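Local atomic coordinates of SusD homolog (PDB entry 3SGH), a protein that probably binds glycans at the cell surface as a SusD-like outer-membrane lipoprotein, part of the sugar-uptake equipment of Bacteroides thetaiotaomicron. Residues A[52-57]-A[246-251]; A[60-65]-A[291-296]; A[238-243]-A[302-307]; A[296-301]-A[380-385]. All coordinates share one frame; numbering follows the deposited sequence. Where two conformers were deposited one is given.

Contact 1 (A[52-57]-A[246-251]); sequences ATANWS and WPEVRA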
loop_
_atom_site.group_PDB
_atom_site.type_symbol
_atom_site.label_atom_id
_atom_site.label_comp_id
_atom_site.label_asym_id
_atom_site.label_seq_id
_atom_site.Cartn_x
_atom_site.Cartn_y
_atom_site.Cartn_z
ATOM N N ALA A 52 10.133 2.489 -11.040
ATOM C CA ALA A 52 11.556 2.717 -10.783
ATOM C C ALA A 52 12.331 2.779 -12.117
ATOM O O ALA A 52 12.323 1.827 -12.888
ATOM C CB ALA A 52 12.102 1.611 -9.857
ATOM N N THR A 53 12.973 3.902 -12.416
ATOM C CA THR A 53 13.604 4.086 -13.741
ATOM C C THR A 53 15.084 3.642 -13.832
ATOM O O THR A 53 15.749 3.829 -14.838
ATOM C CB THR A 53 13.446 5.547 -14.212
ATOM O OG1 THR A 53 14.060 6.427 -13.260
ATOM C CG2 THR A 53 11.941 5.903 -14.399
ATOM N N ALA A 54 15.559 2.965 -12.809
ATOM C CA ALA A 54 16.966 2.636 -12.632
ATOM C C ALA A 54 17.125 1.139 -12.847
ATOM O O ALA A 54 16.130 0.387 -12.808
ATOM C CB ALA A 54 17.395 2.985 -11.200
ATOM N N ASN A 55 18.370 0.686 -13.049
ATOM C CA ASN A 55 18.637 -0.751 -13.062
ATOM C C ASN A 55 19.802 -1.182 -12.135
ATOM O O ASN A 55 20.042 -2.374 -11.943
ATOM C CB ASN A 55 18.816 -1.282 -14.477
ATOM C CG ASN A 55 20.107 -0.930 -15.053
ATOM O OD1 ASN A 55 21.088 -1.715 -14.947
ATOM N ND2 ASN A 55 20.156 0.240 -15.724
ATOM N N TRP A 56 20.484 -0.219 -11.540
ATOM C CA TRP A 56 21.515 -0.475 -10.525
ATOM C C TRP A 56 22.602 -1.419 -11.008
ATOM O O TRP A 56 23.117 -2.209 -10.236
ATOM C CB TRP A 56 20.904 -1.003 -9.228
ATOM C CG TRP A 56 19.810 -0.091 -8.706
ATOM C CD1 TRP A 56 19.978 1.036 -7.984
ATOM C CD2 TRP A 56 18.406 -0.231 -8.935
ATOM N NE1 TRP A 56 18.768 1.627 -7.739
ATOM C CE2 TRP A 56 17.778 0.856 -8.300
ATOM C CE3 TRP A 56 17.620 -1.159 -9.617
ATOM C CZ2 TRP A 56 16.402 1.017 -8.299
ATOM C CZ3 TRP A 56 16.242 -0.980 -9.632
ATOM C CH2 TRP A 56 15.663 0.132 -9.011
ATOM N N SER A 57 22.955 -1.266 -12.275
ATOM C CA SER A 57 23.902 -2.124 -12.991
ATOM C C SER A 57 23.529 -3.583 -12.966
ATOM O O SER A 57 24.410 -4.456 -13.158
ATOM C CB SER A 57 25.322 -1.988 -12.404
ATOM O OG SER A 57 25.740 -0.646 -12.365
ATOM N N TRP A 246 16.847 12.260 -8.514
ATOM C CA TRP A 246 18.055 11.522 -8.892
ATOM C C TRP A 246 18.376 11.364 -10.383
ATOM O O TRP A 246 19.528 11.645 -10.767
ATOM C CB TRP A 246 18.167 10.200 -8.128
ATOM C CG TRP A 246 18.409 10.348 -6.664
ATOM C CD1 TRP A 246 18.961 11.423 -6.013
ATOM C CD2 TRP A 246 18.165 9.360 -5.666
ATOM N NE1 TRP A 246 19.010 11.163 -4.655
ATOM C CE2 TRP A 246 18.549 9.890 -4.437
ATOM C CE3 TRP A 246 17.622 8.068 -5.699
ATOM C CZ2 TRP A 246 18.428 9.180 -3.262
ATOM C CZ3 TRP A 246 17.514 7.374 -4.552
ATOM C CH2 TRP A 246 17.905 7.933 -3.331
ATOM N N PRO A 247 17.402 10.973 -11.251
ATOM C CA PRO A 247 16.028 10.470 -10.973
ATOM C C PRO A 247 15.991 8.961 -10.920
ATOM O O PRO A 247 16.740 8.328 -11.657
ATOM C CB PRO A 247 15.227 10.926 -12.206
ATOM C CG PRO A 247 16.257 10.947 -13.343
ATOM C CD PRO A 247 17.621 11.216 -12.689
ATOM N N GLU A 248 15.153 8.379 -10.069
ATOM C CA GLU A 248 14.953 6.943 -10.056
ATOM C C GLU A 248 13.497 6.507 -9.899
ATOM O O GLU A 248 13.245 5.319 -9.799
ATOM C CB GLU A 248 15.878 6.267 -9.028
ATOM C CG GLU A 248 17.374 6.378 -9.421
ATOM C CD GLU A 248 18.333 5.632 -8.516
ATOM O OE1 GLU A 248 17.891 4.854 -7.636
ATOM O OE2 GLU A 248 19.552 5.829 -8.733
ATOM N N VAL A 249 12.554 7.462 -9.910
ATOM C CA VAL A 249 11.134 7.149 -9.909
ATOM C C VAL A 249 10.355 8.113 -10.766
ATOM O O VAL A 249 10.645 9.305 -10.786
ATOM C CB VAL A 249 10.571 7.041 -8.441
ATOM C CG1 VAL A 249 10.516 8.450 -7.782
ATOM C CG2 VAL A 249 9.221 6.298 -8.416
ATOM N N ARG A 250 9.399 7.552 -11.535
ATOM C CA ARG A 250 8.498 8.328 -12.362
ATOM C C ARG A 250 7.086 7.744 -12.246
ATOM O O ARG A 250 6.880 6.722 -11.623
ATOM C CB ARG A 250 8.971 8.358 -13.826
ATOM C CG ARG A 250 10.218 9.203 -14.113
ATOM C CD ARG A 250 9.952 10.667 -13.987
ATOM N NE ARG A 250 11.082 11.551 -14.192
ATOM C CZ ARG A 250 11.908 12.029 -13.248
ATOM N NH1 ARG A 250 11.821 11.630 -11.991
ATOM N NH2 ARG A 250 12.866 12.877 -13.575
ATOM N N ALA A 251 6.106 8.401 -12.841
ATOM C CA ALA A 251 4.752 7.886 -12.895
ATOM C C ALA A 251 4.748 6.573 -13.722
ATOM O O ALA A 251 5.456 6.429 -14.707
ATOM C CB ALA A 251 3.822 8.932 -13.511
#
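The side chain of E248 passes over the methyl group of A54, its CG 3.8 Å from A54 CB, and carries its carboxylate on to the indole of W56. There OE1 receives a weak, bent hydrogen bond from W56 NE1 (3.3 Å, 140° at the hydrogen), the carboxylate standing almost perpendicular to the ring at 82°. The stronger partner of this oxygen is Q37 NE2, so OE1 also joins the contact to helix 33-40. E248 gets this far because its CG lies beside the backbone N, anti to the carbonyl carbon (chi1 -67°), and the chain is extended beyond it. The A54 methyl serves both neighbours: CB also sits 3.5 Å above one face of the W56 ring, near its rim. H72 meets the same indole edge-to-face. Between the backbones, T53 N donates to E248 O over 3.0 Å. A CA-H...O contact from A52 CA, at 3.3 Å, falls on the same E248 O. In the conformer given, T53 CG2 lies 3.7 Å from R250 CG, a contact that a second conformer of T53 leaves doubtful. The arginine bends after CG and turns its head back to its own strand, where NH1 donates to V249 O at 2.9 Å; NH2 reaches A299 O. A52 and V249 form an antiparallel non-hydrogen-bonded pair, with both side chains on one face. The arrangement is that of a minimal two-stranded antiparallel sheet, 50-52 with 249-251, set in the mostly helical fold of a SusD-like protein.

Contact 2 (A[60-65]-A[291-296]); sequences KNIFAY and EIPEPT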
loop_
_atom_site.group_PDB
_atom_site.type_symbol
_atom_site.label_atom_id
_atom_site.label_comp_id
_atom_site.label_asym_id
_atom_site.label_seq_id
_atom_site.Cartn_x
_atom_site.Cartn_y
_atom_site.Cartn_z
ATOM N N LYS A 60 18.084 -6.441 -16.230
ATOM C CA LYS A 60 16.721 -6.864 -15.930
ATOM C C LYS A 60 16.585 -7.761 -14.678
ATOM O O LYS A 60 15.489 -8.235 -14.379
ATOM C CB LYS A 60 16.117 -7.564 -17.142
ATOM C CG LYS A 60 16.003 -6.618 -18.316
ATOM C CD LYS A 60 15.238 -7.233 -19.528
ATOM C CE LYS A 60 15.114 -6.242 -20.676
ATOM N NZ LYS A 60 14.531 -6.881 -21.859
ATOM N N ASN A 61 17.695 -7.992 -13.978
ATOM C CA ASN A 61 17.647 -8.744 -12.704
ATOM C C ASN A 61 17.368 -7.780 -11.566
ATOM O O ASN A 61 18.204 -7.513 -10.696
ATOM C CB ASN A 61 18.912 -9.567 -12.505
ATOM C CG ASN A 61 18.935 -10.753 -13.434
ATOM O OD1 ASN A 61 17.992 -11.542 -13.433
ATOM N ND2 ASN A 61 19.960 -10.842 -14.298
ATOM N N ILE A 62 16.131 -7.322 -11.579
ATOM C CA ILE A 62 15.623 -6.292 -10.657
ATOM C C ILE A 62 14.171 -6.566 -10.375
ATOM O O ILE A 62 13.557 -7.439 -11.032
ATOM C CB ILE A 62 15.809 -4.833 -11.219
ATOM C CG1 ILE A 62 15.104 -4.651 -12.563
ATOM C CG2 ILE A 62 17.334 -4.435 -11.311
ATOM C CD1 ILE A 62 15.256 -3.264 -13.187
ATOM N N PHE A 63 13.600 -5.879 -9.388
ATOM C CA PHE A 63 12.210 -6.122 -8.995
ATOM C C PHE A 63 11.251 -6.062 -10.179
ATOM O O PHE A 63 10.299 -6.819 -10.237
ATOM C CB PHE A 63 11.737 -5.078 -7.943
ATOM C CG PHE A 63 11.884 -5.524 -6.509
ATOM C CD1 PHE A 63 11.250 -6.665 -6.053
ATOM C CD2 PHE A 63 12.648 -4.792 -5.616
ATOM C CE1 PHE A 63 11.364 -7.067 -4.722
ATOM C CE2 PHE A 63 12.729 -5.185 -4.302
ATOM C CZ PHE A 63 12.105 -6.331 -3.868
ATOM N N ALA A 64 11.479 -5.125 -11.097
ATOM C CA ALA A 64 10.458 -4.856 -12.141
ATOM C C ALA A 64 10.187 -6.061 -12.997
ATOM O O ALA A 64 9.097 -6.175 -13.561
ATOM C CB ALA A 64 10.857 -3.651 -13.025
ATOM N N TYR A 65 11.187 -6.947 -13.117
ATOM C CA TYR A 65 11.027 -8.193 -13.886
ATOM C C TYR A 65 10.991 -9.433 -12.955
ATOM O O TYR A 65 11.231 -10.584 -13.380
ATOM C CB TYR A 65 12.145 -8.320 -14.929
ATOM C CG TYR A 65 12.401 -7.101 -15.795
ATOM C CD1 TYR A 65 13.216 -6.077 -15.368
ATOM C CD2 TYR A 65 11.872 -7.005 -17.096
ATOM C CE1 TYR A 65 13.525 -5.008 -16.181
ATOM C CE2 TYR A 65 12.131 -5.957 -17.893
ATOM C CZ TYR A 65 12.978 -4.931 -17.453
ATOM O OH TYR A 65 13.304 -3.847 -18.251
ATOM N N GLU A 291 13.327 -2.492 -22.973
ATOM C CA GLU A 291 14.733 -2.190 -22.774
ATOM C C GLU A 291 15.091 -2.034 -21.274
ATOM O O GLU A 291 14.240 -1.692 -20.435
ATOM C CB GLU A 291 15.107 -0.931 -23.562
ATOM C CG GLU A 291 14.906 0.424 -22.877
ATOM C CD GLU A 291 13.450 0.763 -22.484
ATOM O OE1 GLU A 291 12.490 0.151 -23.053
ATOM O OE2 GLU A 291 13.287 1.707 -21.657
ATOM N N ILE A 292 16.345 -2.309 -20.934
ATOM C CA ILE A 292 16.822 -2.126 -19.524
ATOM C C ILE A 292 16.495 -0.684 -19.112
ATOM O O ILE A 292 16.791 0.238 -19.851
ATOM C CB ILE A 292 18.357 -2.380 -19.423
ATOM C CG1 ILE A 292 18.657 -3.861 -19.632
ATOM C CG2 ILE A 292 18.893 -1.896 -18.123
ATOM C CD1 ILE A 292 20.107 -4.189 -19.964
ATOM N N PRO A 293 15.882 -0.474 -17.937
ATOM C CA PRO A 293 15.444 0.855 -17.520
ATOM C C PRO A 293 16.678 1.715 -17.235
ATOM O O PRO A 293 17.578 1.249 -16.564
ATOM C CB PRO A 293 14.643 0.588 -16.231
ATOM C CG PRO A 293 14.301 -0.798 -16.244
ATOM C CD PRO A 293 15.417 -1.494 -16.997
ATOM N N GLU A 294 16.702 2.919 -17.792
ATOM C CA GLU A 294 17.755 3.918 -17.613
ATOM C C GLU A 294 17.190 5.242 -17.118
ATOM O O GLU A 294 16.276 5.819 -17.757
ATOM C CB GLU A 294 18.503 4.170 -18.922
ATOM C CG GLU A 294 19.384 3.029 -19.344
ATOM C CD GLU A 294 20.585 2.840 -18.451
ATOM O OE1 GLU A 294 20.897 3.742 -17.636
ATOM O OE2 GLU A 294 21.214 1.764 -18.579
ATOM N N PRO A 295 17.764 5.782 -16.031
ATOM C CA PRO A 295 17.237 7.034 -15.500
ATOM C C PRO A 295 17.167 8.198 -16.487
ATOM O O PRO A 295 16.187 8.905 -16.488
ATOM C CB PRO A 295 18.185 7.363 -14.347
ATOM C CG PRO A 295 18.687 6.066 -13.898
ATOM C CD PRO A 295 18.828 5.235 -15.160
ATOM N N THR A 296 18.217 8.418 -17.272
ATOM C CA THR A 296 18.245 9.585 -18.140
ATOM C C THR A 296 17.231 9.484 -19.285
ATOM O O THR A 296 16.679 10.504 -19.716
ATOM C CB THR A 296 19.646 9.822 -18.710
ATOM O OG1 THR A 296 20.014 8.684 -19.514
ATOM C CG2 THR A 296 20.651 10.018 -17.563
#
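P293 is the apolar meeting point of the two segments. I62 reaches toward it from the 60-65 side, CD1 ending 4.0 Å from P293 CG. Y65 comes from the opposite direction to the proline and presents its ring edge: P293 CD lies near the ring plane, 3.4 Å from Y65 OH and 4.1 Å from Y65 CE1. A second apolar patch is made by the aliphatic part of K60, which crosses I292 at a slant, CG to CG1 at 4.0 Å. Within its own segment K60 CG also lies 3.5 Å above one face of the Y65 ring, toward its rim, while I62 CG1 sits at the ring edge in its plane, so the phenol is bordered by its own segment as well as by the proline.

The polar ends find their partners just outside. Y65 OH is hydrogen-bonded to S289 O; E291 O is close but badly angled for a bond. K60, extended beyond CG, delivers NZ to A290 O and to a salt bridge with E442. Among the backbone bonds, Y65 N donates to I62 O at 3.2 Å, and N61 centres an inverse gamma turn, which together curl 60-65 into a compact bend.

Neither partner belongs to a long helix or a strand; 60-65 holds a short 3-10 turn at 63-64. It belongs to the connection from strand 50-52 to helix 70-73, and is laid against the long loop that leads from helix 267-270 to strand 314-317.

Contact 3 (A[238-243]-A[302-307]); sequences NGYAIV and SKLFIA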
loop_
_atom_site.group_PDB
_atom_site.type_symbol
_atom_site.label_atom_id
_atom_site.label_comp_id
_atom_site.label_asym_id
_atom_site.label_seq_id
_atom_site.Cartn_x
_atom_site.Cartn_y
_atom_site.Cartn_z
ATOM N N ASN A 238 10.183 15.685 1.665
ATOM C CA ASN A 238 9.754 14.333 1.427
ATOM C C ASN A 238 10.787 13.536 0.626
ATOM O O ASN A 238 11.604 14.092 -0.110
ATOM C CB ASN A 238 8.327 14.254 0.854
ATOM C CG ASN A 238 8.219 14.775 -0.576
ATOM O OD1 ASN A 238 8.790 14.169 -1.472
ATOM N ND2 ASN A 238 7.401 15.844 -0.806
ATOM N N GLY A 239 10.769 12.245 0.821
ATOM C CA GLY A 239 11.685 11.341 0.134
ATOM C C GLY A 239 11.411 11.195 -1.336
ATOM O O GLY A 239 12.338 10.980 -2.097
ATOM N N TYR A 240 10.149 11.339 -1.751
ATOM C CA TYR A 240 9.827 11.199 -3.174
ATOM C C TYR A 240 10.546 12.250 -3.975
ATOM O O TYR A 240 11.029 11.952 -5.063
ATOM C CB TYR A 240 8.340 11.284 -3.430
ATOM C CG TYR A 240 7.479 10.061 -3.100
ATOM C CD1 TYR A 240 7.521 8.903 -3.855
ATOM C CD2 TYR A 240 6.571 10.114 -2.035
ATOM C CE1 TYR A 240 6.726 7.854 -3.601
ATOM C CE2 TYR A 240 5.734 9.047 -1.772
ATOM C CZ TYR A 240 5.796 7.923 -2.558
ATOM O OH TYR A 240 4.957 6.849 -2.336
ATOM N N ALA A 241 10.621 13.470 -3.452
ATOM C CA ALA A 241 11.256 14.551 -4.202
ATOM C C ALA A 241 12.760 14.242 -4.388
ATOM O O ALA A 241 13.330 14.523 -5.448
ATOM C CB ALA A 241 11.047 15.863 -3.532
ATOM N N ILE A 242 13.370 13.628 -3.372
ATOM C CA ILE A 242 14.776 13.242 -3.458
ATOM C C ILE A 242 14.927 12.098 -4.519
ATOM O O ILE A 242 15.741 12.232 -5.431
ATOM C CB ILE A 242 15.367 12.858 -2.078
ATOM C CG1 ILE A 242 15.312 14.088 -1.128
ATOM C CG2 ILE A 242 16.853 12.331 -2.270
ATOM C CD1 ILE A 242 15.478 13.762 0.389
ATOM N N VAL A 243 14.200 10.993 -4.362
ATOM C CA VAL A 243 14.281 9.867 -5.302
ATOM C C VAL A 243 13.982 10.340 -6.729
ATOM O O VAL A 243 14.703 10.020 -7.690
ATOM C CB VAL A 243 13.408 8.707 -4.841
ATOM C CG1 VAL A 243 13.518 7.504 -5.794
ATOM C CG2 VAL A 243 13.813 8.297 -3.400
ATOM N N SER A 302 6.282 11.798 -17.277
ATOM C CA SER A 302 5.521 12.318 -16.146
ATOM C C SER A 302 6.113 11.934 -14.783
ATOM O O SER A 302 6.412 10.748 -14.531
ATOM C CB SER A 302 4.083 11.864 -16.199
ATOM O OG SER A 302 3.416 12.498 -17.269
ATOM N N LYS A 303 6.230 12.942 -13.926
ATOM C CA LYS A 303 6.696 12.770 -12.572
ATOM C C LYS A 303 5.525 12.670 -11.617
ATOM O O LYS A 303 4.390 13.046 -11.935
ATOM C CB LYS A 303 7.568 13.940 -12.157
ATOM C CG LYS A 303 8.769 14.183 -13.066
ATOM C CD LYS A 303 9.632 15.374 -12.663
ATOM C CE LYS A 303 8.995 16.703 -13.136
ATOM N NZ LYS A 303 9.770 17.997 -12.837
ATOM N N LEU A 304 5.801 12.137 -10.428
ATOM C CA LEU A 304 4.826 12.170 -9.345
ATOM C C LEU A 304 4.746 13.631 -8.874
ATOM O O LEU A 304 5.779 14.272 -8.591
ATOM C CB LEU A 304 5.294 11.254 -8.196
ATOM C CG LEU A 304 5.720 9.818 -8.546
ATOM C CD1 LEU A 304 6.194 9.111 -7.284
ATOM C CD2 LEU A 304 4.561 9.048 -9.185
ATOM N N PHE A 305 3.514 14.131 -8.757
ATOM C CA PHE A 305 3.280 15.497 -8.315
ATOM C C PHE A 305 3.950 15.794 -6.956
ATOM O O PHE A 305 4.508 16.871 -6.731
ATOM C CB PHE A 305 1.802 15.805 -8.241
ATOM C CG PHE A 305 1.540 17.257 -7.910
ATOM C CD1 PHE A 305 1.406 17.665 -6.593
ATOM C CD2 PHE A 305 1.536 18.213 -8.920
ATOM C CE1 PHE A 305 1.252 19.028 -6.278
ATOM C CE2 PHE A 305 1.372 19.547 -8.638
ATOM C CZ PHE A 305 1.219 19.977 -7.292
ATOM N N ILE A 306 3.895 14.842 -6.044
ATOM C CA ILE A 306 4.413 15.049 -4.669
ATOM C C ILE A 306 5.919 15.326 -4.696
ATOM O O ILE A 306 6.416 16.010 -3.818
ATOM C CB ILE A 306 4.093 13.835 -3.746
ATOM C CG1 ILE A 306 4.285 14.191 -2.254
ATOM C CG2 ILE A 306 4.914 12.605 -4.183
ATOM C CD1 ILE A 306 3.724 13.058 -1.315
ATOM N N ALA A 307 6.620 14.873 -5.742
ATOM C CA ALA A 307 8.053 15.153 -5.941
ATOM C C ALA A 307 8.338 16.609 -6.323
ATOM O O ALA A 307 9.516 17.030 -6.214
ATOM C CB ALA A 307 8.691 14.222 -7.024
HETATM O O HOH W 1 12.663 16.311 -7.168
#
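N238 ND2 is gripped by two carbonyls, I306 O across the contact at 3.2 Å and L312 O further along the chain. The same residue is the N-cap of helix 239-245: its OD1 accepts from A241 N at 2.8 Å, the donor nitrogen almost in line with the amide C=O bond (162° at OD1). Placing CG between the backbone N and the carbonyl carbon (chi1 69°) brings the amide back over the helix start, and one flat group can then cap the helix and hold the opposing loop. The bond to I306 O is fairly straight, 154° at the hydrogen, though it enters above the carbonyl plane and tilted from the amide plane. A leucine here is likely to leave A241 N without its cap and the I306 carbonyl without this donor.

Beside the amide, Y240 packs its ring obliquely on two aliphatic branches. L304 CD1 lies 3.7 Å from Y240 CD1, and I306 CG2 lies 3.7 Å from Y240 CD2. The Y240 side chain also touches helix 33-40 and P420, which makes the tyrosine a shared wall between helix and loop.

Further along, two alanines bring the backbones close: A241 CA and A307 CA lie 3.7 Å apart, with A241 CB only 3.3 Å from A307 O. One water closes this end, donating to A241 O at 2.6 Å and weakly to A307 O.

Contact 4 (A[296-301]-A[380-385]); sequences TVYANY and AGHTGN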
loop_
_atom_site.group_PDB
_atom_site.type_symbol
_atom_site.label_atom_id
_atom_site.label_comp_id
_atom_site.label_asym_id
_atom_site.label_seq_id
_atom_site.Cartn_x
_atom_site.Cartn_y
_atom_site.Cartn_z
ATOM N N THR A 296 18.217 8.418 -17.272
ATOM C CA THR A 296 18.245 9.585 -18.140
ATOM C C THR A 296 17.231 9.484 -19.285
ATOM O O THR A 296 16.679 10.504 -19.716
ATOM C CB THR A 296 19.646 9.822 -18.710
ATOM O OG1 THR A 296 20.014 8.684 -19.514
ATOM C CG2 THR A 296 20.651 10.018 -17.563
ATOM N N VAL A 297 16.958 8.268 -19.723
ATOM C CA VAL A 297 15.987 8.002 -20.803
ATOM C C VAL A 297 14.574 8.477 -20.418
ATOM O O VAL A 297 13.866 9.044 -21.249
ATOM C CB VAL A 297 16.009 6.487 -21.177
ATOM C CG1 VAL A 297 14.840 6.083 -22.036
ATOM C CG2 VAL A 297 17.380 6.166 -21.870
ATOM N N TYR A 298 14.221 8.267 -19.144
ATOM C CA TYR A 298 12.895 8.541 -18.636
ATOM C C TYR A 298 12.796 9.843 -17.842
ATOM O O TYR A 298 11.769 10.157 -17.239
ATOM C CB TYR A 298 12.407 7.335 -17.848
ATOM C CG TYR A 298 12.088 6.135 -18.751
ATOM C CD1 TYR A 298 11.104 6.234 -19.759
ATOM C CD2 TYR A 298 12.745 4.934 -18.603
ATOM C CE1 TYR A 298 10.806 5.138 -20.588
ATOM C CE2 TYR A 298 12.449 3.819 -19.440
ATOM C CZ TYR A 298 11.463 3.945 -20.422
ATOM O OH TYR A 298 11.139 2.824 -21.210
ATOM N N ALA A 299 13.848 10.647 -17.880
ATOM C CA ALA A 299 13.916 11.841 -17.043
ATOM C C ALA A 299 12.745 12.802 -17.282
ATOM O O ALA A 299 12.275 13.444 -16.348
ATOM C CB ALA A 299 15.302 12.576 -17.226
ATOM N N ASN A 300 12.286 12.920 -18.524
ATOM C CA ASN A 300 11.236 13.874 -18.882
ATOM C C ASN A 300 9.836 13.284 -19.121
ATOM O O ASN A 300 8.962 13.973 -19.648
ATOM C CB ASN A 300 11.694 14.687 -20.099
ATOM C CG ASN A 300 13.025 15.344 -19.870
ATOM O OD1 ASN A 300 13.248 15.922 -18.818
ATOM N ND2 ASN A 300 13.922 15.246 -20.839
ATOM N N TYR A 301 9.627 12.034 -18.710
ATOM C CA TYR A 301 8.315 11.479 -18.632
ATOM C C TYR A 301 7.579 12.067 -17.408
ATOM O O TYR A 301 8.193 12.757 -16.598
ATOM C CB TYR A 301 8.381 9.936 -18.577
ATOM C CG TYR A 301 8.689 9.258 -19.915
ATOM C CD1 TYR A 301 9.832 9.613 -20.672
ATOM C CD2 TYR A 301 7.884 8.189 -20.396
ATOM C CE1 TYR A 301 10.138 8.990 -21.880
ATOM C CE2 TYR A 301 8.213 7.548 -21.584
ATOM C CZ TYR A 301 9.330 7.960 -22.322
ATOM O OH TYR A 301 9.662 7.355 -23.490
ATOM N N ALA A 380 12.366 7.225 -29.321
ATOM C CA ALA A 380 12.321 6.328 -30.457
ATOM C C ALA A 380 12.693 4.900 -30.052
ATOM O O ALA A 380 13.514 4.656 -29.162
ATOM C CB ALA A 380 13.260 6.828 -31.597
ATOM N N GLY A 381 12.083 3.954 -30.731
ATOM C CA GLY A 381 12.422 2.548 -30.514
ATOM C C GLY A 381 11.834 1.972 -29.228
ATOM O O GLY A 381 12.334 0.975 -28.726
ATOM N N HIS A 382 10.763 2.579 -28.701
ATOM C CA HIS A 382 10.171 2.130 -27.432
ATOM C C HIS A 382 8.813 1.447 -27.590
ATOM O O HIS A 382 8.124 1.208 -26.573
ATOM C CB HIS A 382 9.999 3.297 -26.446
ATOM C CG HIS A 382 11.212 3.595 -25.614
ATOM N ND1 HIS A 382 11.117 4.033 -24.308
ATOM C CD2 HIS A 382 12.540 3.572 -25.907
ATOM C CE1 HIS A 382 12.336 4.229 -23.823
ATOM N NE2 HIS A 382 13.219 3.915 -24.758
ATOM N N THR A 383 8.375 1.190 -28.832
ATOM C CA THR A 383 7.030 0.624 -29.021
ATOM C C THR A 383 6.849 -0.785 -28.464
ATOM O O THR A 383 5.721 -1.221 -28.330
ATOM C CB THR A 383 6.525 0.664 -30.474
ATOM O OG1 THR A 383 7.258 -0.292 -31.255
ATOM C CG2 THR A 383 6.630 2.077 -31.041
ATOM N N GLY A 384 7.931 -1.466 -28.107
ATOM C CA GLY A 384 7.859 -2.728 -27.380
ATOM C C GLY A 384 7.338 -2.567 -25.951
ATOM O O GLY A 384 7.000 -3.563 -25.296
ATOM N N ASN A 385 7.219 -1.309 -25.499
ATOM C CA ASN A 385 6.595 -0.989 -24.236
ATOM C C ASN A 385 5.094 -0.786 -24.332
ATOM O O ASN A 385 4.426 -0.701 -23.300
ATOM C CB ASN A 385 7.250 0.264 -23.621
ATOM C CG ASN A 385 8.668 0.011 -23.235
ATOM O OD1 ASN A 385 8.983 -1.077 -22.740
ATOM N ND2 ASN A 385 9.514 0.983 -23.404
#
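H382 is the first residue of 380-385 to touch 296-301, and its imidazole points between V297, Y298 and Y301. V297 CG1 comes in at the ring edge, near its plane, 3.6 Å from H382 CE1. Y298 brings its phenol end to the imidazole, OH 3.2 Å from the same H382 CE1, its CG beside the backbone N (chi1 -71°) turning the ring that way; the two rings meet obliquely, planes at 62° and centroids 5.4 Å apart. Y301 OH crosses nearby, 3.7 Å from H382 ND1. That nitrogen has a firm partner in D376 OD2, while Y301 OH bonds to OD1 of the same carboxylate, so D376 sets both the imidazole and the second tyrosine. Three residues on, the chain has turned through a short 3-10 segment, N385 N donating to H382 O, and N385 points back at Y298. Its amide is well supplied: ND2 donates to E291 OE1 and D376 OD2, and OD1 accepts from A290 N.

The facing segment is itself closely packed. V297 CG1 stands 4.0 Å above the centre of one Y298 ring face, and Y298 CD1 lies 3.4 Å over the centre of the Y301 ring. Y298 OH bonds to E291 OE2; a leucine in its place would probably leave that carboxylate oxygen without this mate and open a gap beside the H382 ring. The arrangement is that of two type I beta turns, T296-A299 and Y298-Y301, whose side chains clasp a second loop around the carboxylates of E291 and D376, at the loop-rich periphery of a SusD-like fold.

Overall arrangement
From the N terminus, strand 50-52 and the loop after it supply 52-57 and 60-65. Contact 1 closes a long, mostly helical excursion when 246-251 returns to 52-57. Just before that return comes 238-243, which starts contact 3, so contacts 1 and 3 cross. The continuous run 291-307 then serves three contacts in turn: 291-296 closes contact 2, 296-301 opens contact 4 and 302-307 closes contact 3. Contact 2 crosses contacts 1 and 3; contact 4 crosses contact 3 but follows contacts 1 and 2 in series. The run thereby joins strand pair 50-52/249-251, helix 239-245 and the loop before helix 403-417.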